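Side-chain contacts in periplasmic binding protein (Agrobacterium tumefaciens str. B6, PDB 5L9G), which binds the opine mannopine in the periplasm and probably delivers it to an ABC transporter for uptake into the cell: residues A35-L40 against Y52-F57; L270-M273 against E277-K280; Q86-G91 against V111-V116. All coordinates share one frame; numbering follows the deposited sequence.

Contact 1 of 3, residues A35-L40 against Y52-F57. With EDO (1,2-ethanediol), chain E.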
ATOM      1  N   ALA A  35       8.175  -4.748  10.541  1.00 34.72           N
ATOM      2  CA  ALA A  35       8.758  -5.724   9.616  1.00 34.91           C
ATOM      3  C   ALA A  35       9.948  -5.113   8.858  1.00 37.93           C
ATOM      4  O   ALA A  35      10.996  -5.747   8.754  1.00 38.64           O
ATOM      5  CB  ALA A  35       7.712  -6.212   8.638  1.00 34.46           C
ATOM      6  N   GLN A  36       9.793  -3.878   8.351  1.00 34.16           N
ATOM      7  CA  GLN A  36      10.871  -3.188   7.636  1.00 35.12           C
ATOM      8  C   GLN A  36      12.049  -2.937   8.578  1.00 38.65           C
ATOM      9  O   GLN A  36      13.187  -3.197   8.214  1.00 37.46           O
ATOM     10  CB  GLN A  36      10.379  -1.860   7.055  1.00 35.98           C
ATOM     11  CG  GLN A  36       9.387  -2.019   5.929  1.00 37.12           C
ATOM     12  CD  GLN A  36       8.773  -0.688   5.620  1.00 41.43           C
ATOM     13  OE1 GLN A  36       9.307   0.086   4.840  1.00 37.64           O
ATOM     14  NE2 GLN A  36       7.656  -0.388   6.262  1.00 34.19           N
ATOM     15  N   ASP A  37      11.770  -2.481   9.807  1.00 36.23           N
ATOM     16  CA  ASP A  37      12.831  -2.219  10.769  1.00 37.48           C
ATOM     17  C   ASP A  37      13.631  -3.486  11.106  1.00 42.06           C
ATOM     18  O   ASP A  37      14.870  -3.449  11.091  1.00 42.11           O
ATOM     19  CB  ASP A  37      12.284  -1.560  12.041  1.00 38.66           C
ATOM     20  CG  ASP A  37      13.374  -1.065  12.967  1.00 48.01           C
ATOM     21  OD1 ASP A  37      14.287  -0.359  12.485  1.00 47.48           O
ATOM     22  OD2 ASP A  37      13.351  -1.436  14.148  1.00 55.35           O
ATOM     23  N   LYS A  38      12.930  -4.615  11.326  1.00 37.75           N
ATOM     24  CA  LYS A  38      13.587  -5.873  11.696  1.00 39.79           C
ATOM     25  C   LYS A  38      14.365  -6.523  10.561  1.00 43.37           C
ATOM     26  O   LYS A  38      15.503  -6.947  10.776  1.00 42.82           O
ATOM     27  CB  LYS A  38      12.582  -6.862  12.296  1.00 40.54           C
ATOM     28  CG  LYS A  38      13.214  -8.085  12.953  1.00 51.44           C
ATOM     29  CD  LYS A  38      12.171  -9.034  13.546  1.00 56.87           C
ATOM     30  CE  LYS A  38      12.821 -10.192  14.277  1.00 71.52           C
ATOM     31  NZ  LYS A  38      13.415  -9.780  15.582  1.00 83.30           N
ATOM     32  N   ALA A  39      13.749  -6.627   9.387  1.00 40.47           N
ATOM     33  CA  ALA A  39      14.327  -7.294   8.228  1.00 40.86           C
ATOM     34  C   ALA A  39      15.307  -6.463   7.427  1.00 45.73           C
ATOM     35  O   ALA A  39      16.240  -7.025   6.844  1.00 46.93           O
ATOM     36  CB  ALA A  39      13.215  -7.760   7.315  1.00 40.44           C
ATOM     37  N   LEU A  40      15.071  -5.142   7.341  1.00 41.14           N
ATOM     38  CA  LEU A  40      15.860  -4.263   6.474  1.00 40.60           C
ATOM     39  C   LEU A  40      16.705  -3.210   7.168  1.00 46.13           C
ATOM     40  O   LEU A  40      17.925  -3.207   7.001  1.00 47.19           O
ATOM     41  CB  LEU A  40      14.926  -3.567   5.455  1.00 39.48           C
ATOM     42  CG  LEU A  40      13.870  -4.439   4.742  1.00 40.86           C
ATOM     43  CD1 LEU A  40      12.868  -3.564   3.970  1.00 40.24           C
ATOM     44  CD2 LEU A  40      14.528  -5.451   3.816  1.00 42.62           C
ATOM     45  N   TYR A  52      20.432   5.347  12.732  1.00 54.26           N
ATOM     46  CA  TYR A  52      19.220   5.858  12.108  1.00 52.51           C
ATOM     47  C   TYR A  52      18.098   6.082  13.136  1.00 55.57           C
ATOM     48  O   TYR A  52      18.065   5.445  14.201  1.00 54.93           O
ATOM     49  CB  TYR A  52      18.757   4.942  10.926  1.00 51.94           C
ATOM     50  CG  TYR A  52      18.233   3.603  11.397  1.00 50.76           C
ATOM     51  CD1 TYR A  52      19.103   2.619  11.858  1.00 54.06           C
ATOM     52  CD2 TYR A  52      16.865   3.358  11.488  1.00 48.61           C
ATOM     53  CE1 TYR A  52      18.629   1.430  12.404  1.00 53.86           C
ATOM     54  CE2 TYR A  52      16.377   2.171  12.045  1.00 48.28           C
ATOM     55  CZ  TYR A  52      17.268   1.207  12.492  1.00 54.39           C
ATOM     56  OH  TYR A  52      16.843   0.012  12.994  1.00 50.54           O
ATOM     57  N   THR A  53      17.190   7.002  12.799  1.00 51.88           N
ATOM     58  CA  THR A  53      16.011   7.367  13.578  1.00 50.57           C
ATOM     59  C   THR A  53      14.779   7.054  12.722  1.00 50.75           C
ATOM     60  O   THR A  53      14.798   7.289  11.510  1.00 51.39           O
ATOM     61  CB  THR A  53      16.105   8.856  13.990  1.00 60.72           C
ATOM     62  OG1 THR A  53      16.918   8.963  15.159  1.00 61.69           O
ATOM     63  CG2 THR A  53      14.737   9.508  14.264  1.00 58.32           C
ATOM     64  N   GLN A  54      13.722   6.519  13.347  1.00 45.03           N
ATOM     65  CA  GLN A  54      12.458   6.237  12.661  1.00 43.43           C
ATOM     66  C   GLN A  54      11.440   7.361  12.886  1.00 48.65           C
ATOM     67  O   GLN A  54      11.435   8.014  13.937  1.00 49.69           O
ATOM     68  CB  GLN A  54      11.829   4.945  13.205  1.00 43.53           C
ATOM     69  CG  GLN A  54      12.555   3.660  12.886  1.00 47.56           C
ATOM     70  CD  GLN A  54      11.762   2.500  13.425  1.00 55.67           C
ATOM     71  OE1 GLN A  54      10.590   2.291  13.081  1.00 43.71           O
ATOM     72  NE2 GLN A  54      12.364   1.747  14.329  1.00 55.74           N
ATOM     73  N   ASP A  55      10.534   7.531  11.922  1.00 45.53           N
ATOM     74  CA  ASP A  55       9.377   8.407  12.027  1.00 44.06           C
ATOM     75  C   ASP A  55       8.218   7.703  11.302  1.00 45.24           C
ATOM     76  O   ASP A  55       8.436   6.663  10.666  1.00 43.78           O
ATOM     77  CB  ASP A  55       9.635   9.816  11.492  1.00 46.98           C
ATOM     78  CG  ASP A  55       8.710  10.883  12.072  1.00 51.15           C
ATOM     79  OD1 ASP A  55       7.814  10.526  12.864  1.00 49.00           O
ATOM     80  OD2 ASP A  55       8.908  12.084  11.755  1.00 56.51           O
ATOM     81  N   THR A  56       6.986   8.213  11.441  1.00 40.80           N
ATOM     82  CA  THR A  56       5.827   7.597  10.776  1.00 39.60           C
ATOM     83  C   THR A  56       4.989   8.688  10.139  1.00 43.55           C
ATOM     84  O   THR A  56       4.960   9.823  10.638  1.00 44.80           O
ATOM     85  CB  THR A  56       4.965   6.734  11.746  1.00 43.07           C
ATOM     86  OG1 THR A  56       4.414   7.599  12.732  1.00 51.78           O
ATOM     87  CG2 THR A  56       5.752   5.585  12.431  1.00 36.66           C
ATOM     88  N   PHE A  57       4.317   8.348   9.030  1.00 40.83           N
ATOM     89  CA  PHE A  57       3.434   9.253   8.300  1.00 39.86           C
ATOM     90  C   PHE A  57       2.490   8.418   7.439  1.00 42.02           C
ATOM     91  O   PHE A  57       2.784   7.250   7.136  1.00 39.83           O
ATOM     92  CB  PHE A  57       4.227  10.247   7.422  1.00 42.09           C
ATOM     93  CG  PHE A  57       4.763   9.693   6.119  1.00 43.09           C
ATOM     94  CD1 PHE A  57       5.833   8.804   6.109  1.00 44.29           C
ATOM     95  CD2 PHE A  57       4.163  10.029   4.898  1.00 45.34           C
ATOM     96  CE1 PHE A  57       6.298   8.266   4.903  1.00 47.06           C
ATOM     97  CE2 PHE A  57       4.648   9.515   3.695  1.00 47.64           C
ATOM     98  CZ  PHE A  57       5.702   8.622   3.706  1.00 46.18           C
TER
HETATM   99  C1  EDO E 403      19.644  -1.312  15.133  1.00 60.64           C
HETATM  100  O1  EDO E 403      18.474  -0.502  15.208  1.00 61.77           O
HETATM  101  C2  EDO E 403      20.654  -0.666  14.147  1.00 57.64           C
HETATM  102  O2  EDO E 403      21.329  -1.663  13.407  1.00 54.27           O
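A polar surface contact, carried by Asp37 with Tyr52 and Gln54, ties helix 30-48 to strand 52-56, which follows it in the chain. Its centre is a single strong hydrogen bond: the phenol OH of Tyr52 donates to OD1 of Asp37 at 2.6 Å. The hydroxyl comes to the syn side of that oxygen, 19° out of the carboxylate plane, and OD1 in turn sits at the edge of the tyrosine ring, near its plane. The two flat groups are nevertheless well turned against each other, their planes 57° apart, and OD1 also lies 3.3 Å from ring carbon CE2 of Tyr52. With CG of Asp37 anti to the backbone N (chi1 -171°), the carboxylate is carried off the helix to where the strand can meet it.

Gln54 lies two residues further along the same side of the strand. Its side chain and that of Asp37 cross at about a right angle, while amide and carboxylate planes are turned less far apart than carboxylate and ring, and NE2 of Gln54 stands 3.3 Å from CG of Asp37. At the other end of that amide, OE1 accepts from NE2 of Gln33, one turn earlier on the helix. The hydroxyl of Tyr52 is engaged a second time by a 1,2-ethanediol, probably left from the crystallisation liquor, whose O1 donates to OH at 2.8 Å and which also bonds to the carbonyl of Ala42. On its way to Asp37 the tyrosine packs on Ala42 and Ala45 of the helix and on Ile25 of the neighbouring strand. Strand 23-27, helix 30-48 and strand 52-56, whose two strands pair in parallel, form the beta-alpha-beta unit whose helix and second strand this contact joins.

Contact 2 of 3, residues L270-M273 against E277-K280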
ATOM      1  N   LEU A 270      19.843   3.038   1.579  1.00 52.10           N
ATOM      2  CA  LEU A 270      18.842   2.524   0.638  1.00 50.61           C
ATOM      3  C   LEU A 270      19.428   1.445  -0.283  1.00 54.02           C
ATOM      4  O   LEU A 270      18.769   0.433  -0.499  1.00 51.15           O
ATOM      5  CB  LEU A 270      18.202   3.666  -0.171  1.00 50.88           C
ATOM      6  CG  LEU A 270      17.181   3.263  -1.257  1.00 55.01           C
ATOM      7  CD1 LEU A 270      16.065   2.393  -0.696  1.00 53.42           C
ATOM      8  CD2 LEU A 270      16.642   4.474  -1.969  1.00 59.18           C
ATOM      9  N   LYS A 271      20.666   1.633  -0.786  1.00 54.49           N
ATOM     10  CA  LYS A 271      21.326   0.640  -1.651  1.00 55.22           C
ATOM     11  C   LYS A 271      21.501  -0.671  -0.859  1.00 57.82           C
ATOM     12  O   LYS A 271      21.098  -1.739  -1.332  1.00 56.18           O
ATOM     13  CB  LYS A 271      22.691   1.160  -2.164  1.00 60.00           C
ATOM     14  CG  LYS A 271      23.369   0.225  -3.163  1.00 63.53           C
ATOM     15  CD  LYS A 271      24.572   0.878  -3.866  1.00 69.16           C
ATOM     16  CE  LYS A 271      25.098  -0.010  -4.967  1.00 77.30           C
ATOM     17  NZ  LYS A 271      25.801   0.765  -6.027  1.00 90.68           N
ATOM     18  N   GLU A 272      22.034  -0.567   0.367  1.00 54.72           N
ATOM     19  CA  GLU A 272      22.250  -1.724   1.229  1.00 54.24           C
ATOM     20  C   GLU A 272      20.942  -2.466   1.564  1.00 52.69           C
ATOM     21  O   GLU A 272      20.867  -3.666   1.331  1.00 51.41           O
ATOM     22  CB  GLU A 272      22.997  -1.313   2.517  1.00 56.66           C
ATOM     23  CG  GLU A 272      23.537  -2.472   3.354  1.00 62.65           C
ATOM     24  CD  GLU A 272      24.611  -3.349   2.732  1.00 72.72           C
ATOM     25  OE1 GLU A 272      25.307  -2.886   1.803  1.00 64.77           O
ATOM     26  OE2 GLU A 272      24.785  -4.495   3.200  1.00 68.91           O
ATOM     27  N   MET A 273      19.920  -1.767   2.094  1.00 48.55           N
ATOM     28  CA  MET A 273      18.655  -2.407   2.501  1.00 46.03           C
ATOM     29  C   MET A 273      17.857  -3.066   1.342  1.00 49.06           C
ATOM     30  O   MET A 273      16.997  -3.918   1.606  1.00 47.25           O
ATOM     31  CB  MET A 273      17.757  -1.446   3.302  1.00 46.82           C
ATOM     32  CG  MET A 273      17.023  -0.405   2.455  1.00 49.38           C
ATOM     33  SD  MET A 273      15.933   0.640   3.451  1.00 51.46           S
ATOM     34  CE  MET A 273      17.149   1.582   4.407  1.00 50.73           C
ATOM     35  N   GLU A 277      19.734 -10.375   0.562  1.00 53.15           N
ATOM     36  CA  GLU A 277      20.066 -10.881   1.900  1.00 52.51           C
ATOM     37  C   GLU A 277      19.181 -10.288   3.014  1.00 54.89           C
ATOM     38  O   GLU A 277      19.043 -10.919   4.067  1.00 54.96           O
ATOM     39  CB  GLU A 277      21.567 -10.696   2.212  1.00 55.94           C
ATOM     40  CG  GLU A 277      22.015  -9.254   2.380  1.00 59.51           C
ATOM     41  CD  GLU A 277      23.506  -9.037   2.271  1.00 78.43           C
ATOM     42  OE1 GLU A 277      24.204  -9.017   3.311  1.00 71.66           O
ATOM     43  OE2 GLU A 277      23.974  -8.861   1.125  1.00 75.97           O
ATOM     44  N   TYR A 278      18.622  -9.078   2.796  1.00 49.57           N
ATOM     45  CA  TYR A 278      17.717  -8.414   3.748  1.00 46.67           C
ATOM     46  C   TYR A 278      16.277  -8.655   3.343  1.00 47.51           C
ATOM     47  O   TYR A 278      15.448  -8.975   4.196  1.00 44.78           O
ATOM     48  CB  TYR A 278      18.001  -6.906   3.838  1.00 47.35           C
ATOM     49  CG  TYR A 278      19.444  -6.598   4.166  1.00 49.02           C
ATOM     50  CD1 TYR A 278      19.959  -6.848   5.437  1.00 51.61           C
ATOM     51  CD2 TYR A 278      20.309  -6.105   3.198  1.00 50.04           C
ATOM     52  CE1 TYR A 278      21.303  -6.610   5.732  1.00 52.91           C
ATOM     53  CE2 TYR A 278      21.646  -5.837   3.490  1.00 52.81           C
ATOM     54  CZ  TYR A 278      22.140  -6.098   4.756  1.00 58.43           C
ATOM     55  OH  TYR A 278      23.459  -5.858   5.046  1.00 58.12           O
ATOM     56  N   GLN A 279      15.984  -8.496   2.031  1.00 44.33           N
ATOM     57  CA  GLN A 279      14.660  -8.690   1.430  1.00 42.39           C
ATOM     58  C   GLN A 279      14.058 -10.068   1.752  1.00 44.35           C
ATOM     59  O   GLN A 279      12.849 -10.164   1.974  1.00 42.66           O
ATOM     60  CB  GLN A 279      14.752  -8.466  -0.086  1.00 44.21           C
ATOM     61  CG  GLN A 279      14.716  -6.991  -0.484  1.00 44.42           C
ATOM     62  CD  GLN A 279      13.294  -6.558  -0.767  1.00 51.19           C
ATOM     63  OE1 GLN A 279      12.608  -7.129  -1.621  1.00 43.65           O
ATOM     64  NE2 GLN A 279      12.788  -5.581  -0.013  1.00 43.06           N
ATOM     65  N   LYS A 280      14.903 -11.120   1.824  1.00 42.62           N
ATOM     66  CA  LYS A 280      14.467 -12.488   2.141  1.00 41.51           C
ATOM     67  C   LYS A 280      13.731 -12.591   3.496  1.00 43.88           C
ATOM     68  O   LYS A 280      12.850 -13.441   3.638  1.00 44.12           O
ATOM     69  CB  LYS A 280      15.655 -13.481   2.086  1.00 45.04           C
ATOM     70  CG  LYS A 280      16.631 -13.391   3.275  1.00 52.42           C
ATOM     71  CD  LYS A 280      17.800 -14.375   3.206  1.00 57.74           C
ATOM     72  CE  LYS A 280      18.282 -14.763   4.591  1.00 62.45           C
ATOM     73  NZ  LYS A 280      18.799 -13.609   5.371  1.00 63.37           N
TER
HETATM   74  O   HOH W   1      14.345  -3.287   0.817  1.00 39.99           O
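Two consecutive helices, 263-273 and the short 276-279, meet at the brief turn between them, where Tyr278 folds back on the last turn of the first helix. Its OH donates to OE2 of Glu272 at 2.7 Å, using the anti lone pair of that oxygen; OE2 lies at the ring edge, in its plane, while the carboxylate itself is turned 69° from the ring. A bend in the glutamate chain at chi2 (64°) curls the carboxylate round to the phenol, while OE1 forms a salt bridge with Lys275, in the link between the helices. That lysine probably eases the proximity of Glu277, whose OE1 is 4.6 Å from OE2 of Glu272. The CG of Glu277 lies over one face of the tyrosine ring, offset toward the rim.

A water donates to the backbone O of Met273 at 2.8 Å and accepts from NE2 of Gln279 at 2.9 Å. The same amide reaches on to Asn118 O through NE2 and to Asn292 N through OE1. The turn is thus wedged between elements of the fold: Tyr278 rests on Pro43 and Ala47 of helix 30-48, Met273 on Trp41 of that helix and Tyr254 of strand 240-256, and Gln279 on Ala295 of helix 294-299.

Contact 3 of 3, residues Q86-G91 against V111-V116; sequences QAKAAG and VTDSFV
Lys88 reaches from helix 84-89 to the side chains of Asp113 and Ser114, in the tight turn of a beta hairpin that joins the weakly bonded strand 111-112 to the antiparallel strand 115-128. The lysine and the aspartate cross obliquely, and a salt bridge closes where they meet, NZ of Lys88 to OD1 of Asp113 at 2.9 Å. The ammonium group comes from above the carboxylate plane, 38° out of it. From above the opposite face the hydroxyl of Ser114 donates to the same oxygen, so one atom is gripped by two donors on two sides. This should limit how freely the carboxylate can rotate.

The lysine chain leaves the helix with CG anti to the backbone N. Its CD passes 3.3 Å from OG of Ser114, and the bend at chi3 (74°) then turns CE and NZ to the aspartate. NZ has a second salt-bridge partner in OE1 of Glu84, one turn back on the same helix, so that the ammonium group is shared between its own helix and the hairpin. Two carboxylates at one ammonium would be expected to keep the lysine charged.

Just past Lys88, at the C-terminal end of the helix, Gly91 takes positive phi and completes a Schellman motif, its N bonded to Lys88 O at 3.2 Å. The hairpin has its own internal brace, an ST turn: OG1 of Thr112 accepts from the backbone N of Ser114 at 3.1 Å, with an N-H...O angle of 161°.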
ATOM      1  N   GLN A  86       3.209  11.939  -8.715  1.00 54.09           N
ATOM      2  CA  GLN A  86       2.809  13.256  -8.197  1.00 55.68           C
ATOM      3  C   GLN A  86       3.841  13.852  -7.223  1.00 57.28           C
ATOM      4  O   GLN A  86       4.026  15.073  -7.225  1.00 57.47           O
ATOM      5  CB  GLN A  86       1.387  13.249  -7.606  1.00 56.56           C
ATOM      6  CG  GLN A  86       1.169  12.409  -6.339  1.00 57.41           C
ATOM      7  CD  GLN A  86      -0.254  12.515  -5.844  1.00 69.00           C
ATOM      8  OE1 GLN A  86      -0.920  13.556  -5.964  1.00 65.16           O
ATOM      9  NE2 GLN A  86      -0.766  11.426  -5.311  1.00 55.50           N
ATOM     10  N   ALA A  87       4.535  12.998  -6.430  1.00 53.15           N
ATOM     11  CA  ALA A  87       5.593  13.458  -5.514  1.00 52.86           C
ATOM     12  C   ALA A  87       6.786  13.982  -6.322  1.00 58.94           C
ATOM     13  O   ALA A  87       7.299  15.068  -6.022  1.00 59.94           O
ATOM     14  CB  ALA A  87       6.028  12.327  -4.590  1.00 50.47           C
ATOM     15  N   LYS A  88       7.187  13.243  -7.382  1.00 56.01           N
ATOM     16  CA  LYS A  88       8.284  13.639  -8.279  1.00 59.44           C
ATOM     17  C   LYS A  88       7.964  14.960  -9.010  1.00 66.31           C
ATOM     18  O   LYS A  88       8.836  15.825  -9.121  1.00 67.43           O
ATOM     19  CB  LYS A  88       8.578  12.507  -9.289  1.00 61.01           C
ATOM     20  CG  LYS A  88       9.757  12.793 -10.227  1.00 66.25           C
ATOM     21  CD  LYS A  88      10.389  11.517 -10.776  1.00 68.89           C
ATOM     22  CE  LYS A  88       9.589  10.814 -11.834  1.00 71.69           C
ATOM     23  NZ  LYS A  88      10.101   9.440 -12.054  1.00 77.75           N
ATOM     24  N   ALA A  89       6.710  15.119  -9.476  1.00 64.21           N
ATOM     25  CA  ALA A  89       6.250  16.328 -10.190  1.00 66.97           C
ATOM     26  C   ALA A  89       6.219  17.555  -9.273  1.00 71.22           C
ATOM     27  O   ALA A  89       6.519  18.672  -9.718  1.00 73.37           O
ATOM     28  CB  ALA A  89       4.868  16.084 -10.787  1.00 67.25           C
ATOM     29  N   ALA A  90       5.896  17.341  -7.984  1.00 65.92           N
ATOM     30  CA  ALA A  90       5.849  18.406  -6.979  1.00 66.66           C
ATOM     31  C   ALA A  90       7.247  18.797  -6.439  1.00 71.99           C
ATOM     32  O   ALA A  90       7.348  19.688  -5.594  1.00 72.67           O
ATOM     33  CB  ALA A  90       4.920  18.012  -5.842  1.00 64.60           C
ATOM     34  N   GLY A  91       8.295  18.142  -6.944  1.00 68.53           N
ATOM     35  CA  GLY A  91       9.679  18.381  -6.540  1.00 69.63           C
ATOM     36  C   GLY A  91       9.985  17.927  -5.126  1.00 71.32           C
ATOM     37  O   GLY A  91      10.820  18.529  -4.446  1.00 71.96           O
ATOM     38  N   VAL A 111      11.076   0.163 -10.375  1.00 50.94           N
ATOM     39  CA  VAL A 111      12.233   0.994 -10.041  1.00 51.33           C
ATOM     40  C   VAL A 111      12.246   2.181 -11.013  1.00 57.33           C
ATOM     41  O   VAL A 111      12.321   1.975 -12.227  1.00 57.45           O
ATOM     42  CB  VAL A 111      13.574   0.202 -10.042  1.00 56.68           C
ATOM     43  CG1 VAL A 111      14.769   1.125  -9.763  1.00 58.33           C
ATOM     44  CG2 VAL A 111      13.546  -0.960  -9.038  1.00 54.78           C
ATOM     45  N   THR A 112      12.123   3.413 -10.488  1.00 53.93           N
ATOM     46  CA  THR A 112      12.138   4.626 -11.322  1.00 56.72           C
ATOM     47  C   THR A 112      13.433   5.368 -10.998  1.00 63.08           C
ATOM     48  O   THR A 112      14.212   4.877 -10.173  1.00 61.97           O
ATOM     49  CB  THR A 112      10.892   5.511 -11.049  1.00 59.65           C
ATOM     50  OG1 THR A 112      11.054   6.180  -9.794  1.00 53.84           O
ATOM     51  CG2 THR A 112       9.566   4.734 -11.084  1.00 53.08           C
ATOM     52  N   ASP A 113      13.652   6.566 -11.595  1.00 61.81           N
ATOM     53  CA  ASP A 113      14.840   7.372 -11.271  1.00 62.85           C
ATOM     54  C   ASP A 113      14.767   7.966  -9.842  1.00 63.29           C
ATOM     55  O   ASP A 113      15.744   8.557  -9.384  1.00 61.88           O
ATOM     56  CB  ASP A 113      15.017   8.505 -12.306  1.00 67.37           C
ATOM     57  CG  ASP A 113      13.872   9.507 -12.413  1.00 73.49           C
ATOM     58  OD1 ASP A 113      12.952   9.461 -11.563  1.00 70.28           O
ATOM     59  OD2 ASP A 113      13.907  10.350 -13.332  1.00 81.20           O
ATOM     60  N   SER A 114      13.602   7.818  -9.152  1.00 57.72           N
ATOM     61  CA  SER A 114      13.361   8.405  -7.829  1.00 55.93           C
ATOM     62  C   SER A 114      12.763   7.440  -6.801  1.00 55.44           C
ATOM     63  O   SER A 114      12.365   7.874  -5.721  1.00 53.61           O
ATOM     64  CB  SER A 114      12.433   9.606  -7.987  1.00 59.06           C
ATOM     65  OG  SER A 114      12.973  10.540  -8.908  1.00 66.80           O
ATOM     66  N   PHE A 115      12.681   6.150  -7.127  1.00 50.19           N
ATOM     67  CA  PHE A 115      12.001   5.172  -6.277  1.00 47.52           C
ATOM     68  C   PHE A 115      12.540   3.773  -6.514  1.00 52.50           C
ATOM     69  O   PHE A 115      12.739   3.377  -7.672  1.00 51.34           O
ATOM     70  CB  PHE A 115      10.496   5.229  -6.631  1.00 47.12           C
ATOM     71  CG  PHE A 115       9.546   4.197  -6.059  1.00 44.65           C
ATOM     72  CD1 PHE A 115       9.358   2.974  -6.692  1.00 44.46           C
ATOM     73  CD2 PHE A 115       8.788   4.481  -4.930  1.00 45.29           C
ATOM     74  CE1 PHE A 115       8.455   2.029  -6.177  1.00 43.35           C
ATOM     75  CE2 PHE A 115       7.875   3.550  -4.429  1.00 45.08           C
ATOM     76  CZ  PHE A 115       7.705   2.336  -5.070  1.00 42.11           C
ATOM     77  N   VAL A 116      12.732   3.022  -5.420  1.00 48.97           N
ATOM     78  CA  VAL A 116      13.172   1.624  -5.443  1.00 47.82           C
ATOM     79  C   VAL A 116      12.124   0.804  -4.677  1.00 47.23           C
ATOM     80  O   VAL A 116      11.927   1.025  -3.476  1.00 45.89           O
ATOM     81  CB  VAL A 116      14.611   1.387  -4.883  1.00 52.19           C
ATOM     82  CG1 VAL A 116      14.966  -0.098  -4.926  1.00 52.18           C
ATOM     83  CG2 VAL A 116      15.656   2.190  -5.650  1.00 54.07           C
TER

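In the fold
Contacts 1 and 2 are direct neighbours, with centres 13 Å apart, and helix 30-48 joins them: one side of it meets strand 52-56, while Ala39 and Leu40 pack against contact 2, Ala39 O lying 3.5 Å from CB of Tyr278 and CD2 of Leu40 lying 3.7 Å from Met273 O. Contact 3 stands about 21 Å from contact 1 and 20 Å from contact 2, centre to centre; contacts 1 and 3 reach the same sheet. The nearest side chains of the three contacts stay at a distance from the bound mannopine: Gln279 at about 9 Å, Lys88 at about 12 Å and Gln54 at about 13 Å.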